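Local coordinates for protein subtilase cytotoxin subunit A (Escherichia coli, PDB 2IY9) that cleaves the host endoplasmic reticulum chaperone BiP as the subtilase-family serine protease subunit of an AB5 toxin, inducing an ER stress response and eventual cell death, at residues S207-K210 against K211-P214; A294-L297 against K298-L301. All blocks are in the same frame, centred on the assembly; numbering follows the deposited sequence.

Interaction 1 (S207-K210 against K211-P214); sequences SVNK and KQDP
Ser207 and Lys211 span the single turn of helix 207-211, a short surface helix of the subtilase fold that leads into strand 215-221 of the parallel sheet. Its one secure i to i+4 bond runs from Lys211 N to Ser207 O (3.0 Å, N-H...O angle 159°). Gln212 N takes Val208 O in the same way, although that oxygen sits too close to Gln212 CG in the model and its position is less sure. The next bond reaches back only three residues, from Asp213 N to Lys210 O, over a longer 3.3 Å and from above the carbonyl plane (C=O...N angle 106°). The Asp213 carboxylate bonds to Val215 N through OD1 and makes a salt bridge to Arg217 through OD2.

Among the side chains, Lys211 runs alongside Ser207, its CG 3.2 Å from Ser207 O and its CE 3.5 Å from Ser207 OG. Val208 CG1 runs alongside the Gln212 amide, 3.5 Å from CD, but the eclipsed first torsion of Gln212 (chi1 -3°) leaves this fit less sure. The amides of Asn209 and Gln212 are turned well away from coplanar, with Asn209 OD1 3.8 Å from Gln212 NE2. Two waters join these atoms, each donating to Asn209 OD1; one accepts from Gln212 NE2 at 2.7 Å, the other weakly at 2.9 Å.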
loop_
_atom_site.group_PDB
_atom_site.type_symbol
_atom_site.label_atom_id
_atom_site.label_comp_id
_atom_site.label_asym_id
_atom_site.label_seq_id
_atom_site.Cartn_x
_atom_site.Cartn_y
_atom_site.Cartn_z
ATOM N N SER A 207 19.364 -8.307 13.287
ATOM C CA SER A 207 19.013 -7.040 13.924
ATOM C C SER A 207 19.047 -5.860 12.939
ATOM O O SER A 207 18.130 -5.025 12.920
ATOM C CB SER A 207 19.931 -6.765 15.112
ATOM O OG SER A 207 19.561 -5.551 15.731
ATOM N N VAL A 208 20.093 -5.804 12.121
ATOM C CA VAL A 208 20.272 -4.700 11.177
ATOM C C VAL A 208 19.175 -4.697 10.103
ATOM O O VAL A 208 18.553 -3.655 9.842
ATOM C CB VAL A 208 21.695 -4.718 10.570
ATOM C CG1 VAL A 208 21.808 -3.767 9.384
ATOM C CG2 VAL A 208 22.719 -4.367 11.661
ATOM N N ASN A 209 18.920 -5.859 9.508
ATOM C CA ASN A 209 17.888 -5.957 8.473
ATOM C C ASN A 209 16.470 -5.725 8.990
ATOM O O ASN A 209 15.641 -5.170 8.267
ATOM C CB ASN A 209 17.991 -7.273 7.712
ATOM C CG ASN A 209 19.171 -7.295 6.763
ATOM O OD1 ASN A 209 19.550 -6.260 6.206
ATOM N ND2 ASN A 209 19.756 -8.474 6.565
ATOM N N LYS A 210 16.201 -6.115 10.241
ATOM C CA LYS A 210 14.896 -5.819 10.851
ATOM C C LYS A 210 14.735 -4.317 11.041
ATOM O O LYS A 210 13.700 -3.752 10.680
ATOM C CB LYS A 210 14.709 -6.538 12.190
ATOM C CG LYS A 210 14.635 -8.048 12.112
ATOM C CD LYS A 210 14.423 -8.700 13.489
ATOM C CE LYS A 210 15.390 -8.177 14.533
ATOM N NZ LYS A 210 15.270 -8.874 15.852
ATOM N N LYS A 211 15.773 -3.683 11.583
ATOM C CA LYS A 211 15.756 -2.245 11.882
ATOM C C LYS A 211 15.653 -1.364 10.640
ATOM O O LYS A 211 15.008 -0.311 10.688
ATOM C CB LYS A 211 16.990 -1.836 12.704
ATOM C CG LYS A 211 16.991 -2.342 14.155
ATOM C CD LYS A 211 18.207 -1.779 14.919
ATOM C CE LYS A 211 18.321 -2.350 16.331
ATOM N NZ LYS A 211 17.099 -2.122 17.154
ATOM N N GLN A 212 16.282 -1.779 9.539
ATOM C CA GLN A 212 16.180 -1.034 8.264
ATOM C C GLN A 212 15.107 -1.534 7.284
ATOM O O GLN A 212 14.999 -1.021 6.164
ATOM C CB GLN A 212 17.535 -0.938 7.538
ATOM C CG GLN A 212 18.704 -1.528 8.260
ATOM C CD GLN A 212 19.971 -1.523 7.431
ATOM O OE1 GLN A 212 20.822 -0.641 7.570
ATOM N NE2 GLN A 212 20.126 -2.537 6.593
ATOM N N ASP A 213 14.325 -2.529 7.700
ATOM C CA ASP A 213 13.291 -3.139 6.846
ATOM C C ASP A 213 12.380 -2.067 6.191
ATOM O O ASP A 213 11.707 -1.321 6.903
ATOM C CB ASP A 213 12.481 -4.137 7.688
ATOM C CG ASP A 213 11.369 -4.843 6.911
ATOM O OD1 ASP A 213 11.286 -4.749 5.667
ATOM O OD2 ASP A 213 10.553 -5.509 7.580
ATOM N N PRO A 214 12.388 -1.977 4.844
ATOM C CA PRO A 214 11.612 -0.960 4.125
ATOM C C PRO A 214 10.173 -1.383 3.770
ATOM O O PRO A 214 9.447 -0.607 3.161
ATOM C CB PRO A 214 12.412 -0.786 2.845
ATOM C CG PRO A 214 12.888 -2.170 2.539
ATOM C CD PRO A 214 13.157 -2.817 3.901
HETATM O O HOH W 1 18.233 -3.713 5.096
HETATM O O HOH W 2 21.826 -4.658 5.526
HETATM O O HOH W 3 11.655 -1.784 10.354
#

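Interaction 2 (A294-L297 against K298-L301); sequences ATEL and KRTL
Arg299 folds back over Thr295 and Glu296, one turn earlier in the amphipathic helix 294-304. Its CB lies 3.2 Å from Thr295 O, the carbonyl that also accepts the Arg299 backbone N at 2.8 Å. The chain leaves CB extended and then bends at chi3 (63°), which swings the guanidinium back along the helix. CZ comes to rest 3.9 Å from Glu296 CA, which lies over one face of the group. NH1 meets Thr295 CG2 at 3.9 Å, while NH2 ends 3.2 Å from Glu296 CG. Carboxylate and guanidinium planes are only 7° apart, yet Glu296 OE2 and Arg299 NH2 stay 4.7 Å from each other. The same carboxylate oxygen accepts from a water that is also hydrogen-bonded to Thr300 OG1.

Leu297 faces inward onto Met285 of helix 271-288, and Glu296, Leu297 and Thr300 touch Phe330, so the helix borders the A2 domain, the part that enters the SubB pore. Thr295 OG1 is hydrogen-bonded to Asn173. Since the Glu296 and Arg299 charges are not in contact, the pair is joined by carbon packing against the guanidinium, with at most a longer-range attraction that would probably be softened by solvent.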
loop_
_atom_site.group_PDB
_atom_site.type_symbol
_atom_site.label_atom_id
_atom_site.label_comp_id
_atom_site.label_asym_id
_atom_site.label_seq_id
_atom_site.Cartn_x
_atom_site.Cartn_y
_atom_site.Cartn_z
ATOM N N ALA A 294 13.187 6.737 5.138
ATOM C CA ALA A 294 12.211 5.652 5.177
ATOM C C ALA A 294 11.977 5.200 6.617
ATOM O O ALA A 294 10.834 4.998 7.034
ATOM C CB ALA A 294 12.692 4.490 4.342
ATOM N N THR A 295 13.063 5.076 7.383
ATOM C CA THR A 295 12.963 4.643 8.779
ATOM C C THR A 295 12.069 5.580 9.597
ATOM O O THR A 295 11.205 5.113 10.350
ATOM C CB THR A 295 14.355 4.463 9.436
ATOM O OG1 THR A 295 15.083 3.447 8.730
ATOM C CG2 THR A 295 14.215 4.030 10.901
ATOM N N GLU A 296 12.250 6.890 9.432
ATOM C CA GLU A 296 11.443 7.866 10.175
ATOM C C GLU A 296 9.954 7.814 9.801
ATOM O O GLU A 296 9.093 7.856 10.678
ATOM C CB GLU A 296 11.981 9.298 10.031
ATOM C CG GLU A 296 11.251 10.295 10.962
ATOM C CD GLU A 296 11.474 11.766 10.630
ATOM O OE1 GLU A 296 12.363 12.092 9.803
ATOM O OE2 GLU A 296 10.746 12.608 11.216
ATOM N N LEU A 297 9.659 7.742 8.502
ATOM C CA LEU A 297 8.278 7.580 8.036
ATOM C C LEU A 297 7.647 6.314 8.609
ATOM O O LEU A 297 6.556 6.365 9.184
ATOM C CB LEU A 297 8.219 7.561 6.506
ATOM C CG LEU A 297 8.178 8.926 5.811
ATOM C CD1 LEU A 297 8.622 8.780 4.357
ATOM C CD2 LEU A 297 6.765 9.503 5.884
ATOM N N LYS A 298 8.346 5.182 8.471
ATOM C CA LYS A 298 7.835 3.906 8.977
ATOM C C LYS A 298 7.602 3.948 10.493
ATOM O O LYS A 298 6.524 3.566 10.967
ATOM C CB LYS A 298 8.765 2.751 8.612
ATOM C CG LYS A 298 8.287 1.389 9.129
ATOM C CD LYS A 298 9.024 0.227 8.455
ATOM C CE LYS A 298 8.593 -1.092 9.076
ATOM N NZ LYS A 298 9.293 -2.230 8.439
ATOM N N ARG A 299 8.610 4.412 11.232
ATOM C CA ARG A 299 8.508 4.573 12.684
ATOM C C ARG A 299 7.317 5.448 13.102
ATOM O O ARG A 299 6.542 5.063 13.969
ATOM C CB ARG A 299 9.821 5.149 13.255
ATOM C CG ARG A 299 9.836 5.298 14.773
ATOM C CD ARG A 299 11.156 5.899 15.278
ATOM N NE ARG A 299 11.370 7.265 14.783
ATOM C CZ ARG A 299 12.322 7.628 13.918
ATOM N NH1 ARG A 299 13.185 6.742 13.433
ATOM N NH2 ARG A 299 12.420 8.897 13.543
ATOM N N THR A 300 7.168 6.623 12.491
ATOM C CA THR A 300 6.057 7.495 12.865
ATOM C C THR A 300 4.712 6.816 12.589
ATOM O O THR A 300 3.815 6.872 13.422
ATOM C CB THR A 300 6.149 8.882 12.209
ATOM O OG1 THR A 300 7.372 9.513 12.613
ATOM C CG2 THR A 300 4.968 9.767 12.637
ATOM N N LEU A 301 4.581 6.149 11.446
ATOM C CA LEU A 301 3.347 5.408 11.146
ATOM C C LEU A 301 3.029 4.363 12.216
ATOM O O LEU A 301 1.909 4.312 12.734
ATOM C CB LEU A 301 3.429 4.720 9.783
ATOM C CG LEU A 301 2.114 4.047 9.343
ATOM C CD1 LEU A 301 1.088 5.097 8.886
ATOM C CD2 LEU A 301 2.381 3.044 8.234
HETATM O O HOH W 4 8.337 11.999 12.708
#

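How the interactions relate
Interaction 1 precedes interaction 2 along the chain, and their centres are 12 Å apart on the same side of the protein's centre. The first is the turn and loop entering strand 215-221; the second belongs to helix 294-304, which follows helix 271-288. They meet where Lys298 NZ lies 3.0 Å from Asp213 O, a probable hydrogen bond, and the same amine also binds Val215 O. Both also reach strand 176-180: Pro214 pairs with Ile177 by backbone hydrogen bonding, and Ala294, Leu297 and Lys298 pack on Leu176. Lys298 thus ties the late helix to the start of a central-sheet strand, within the protease fold and away from the catalytic triad.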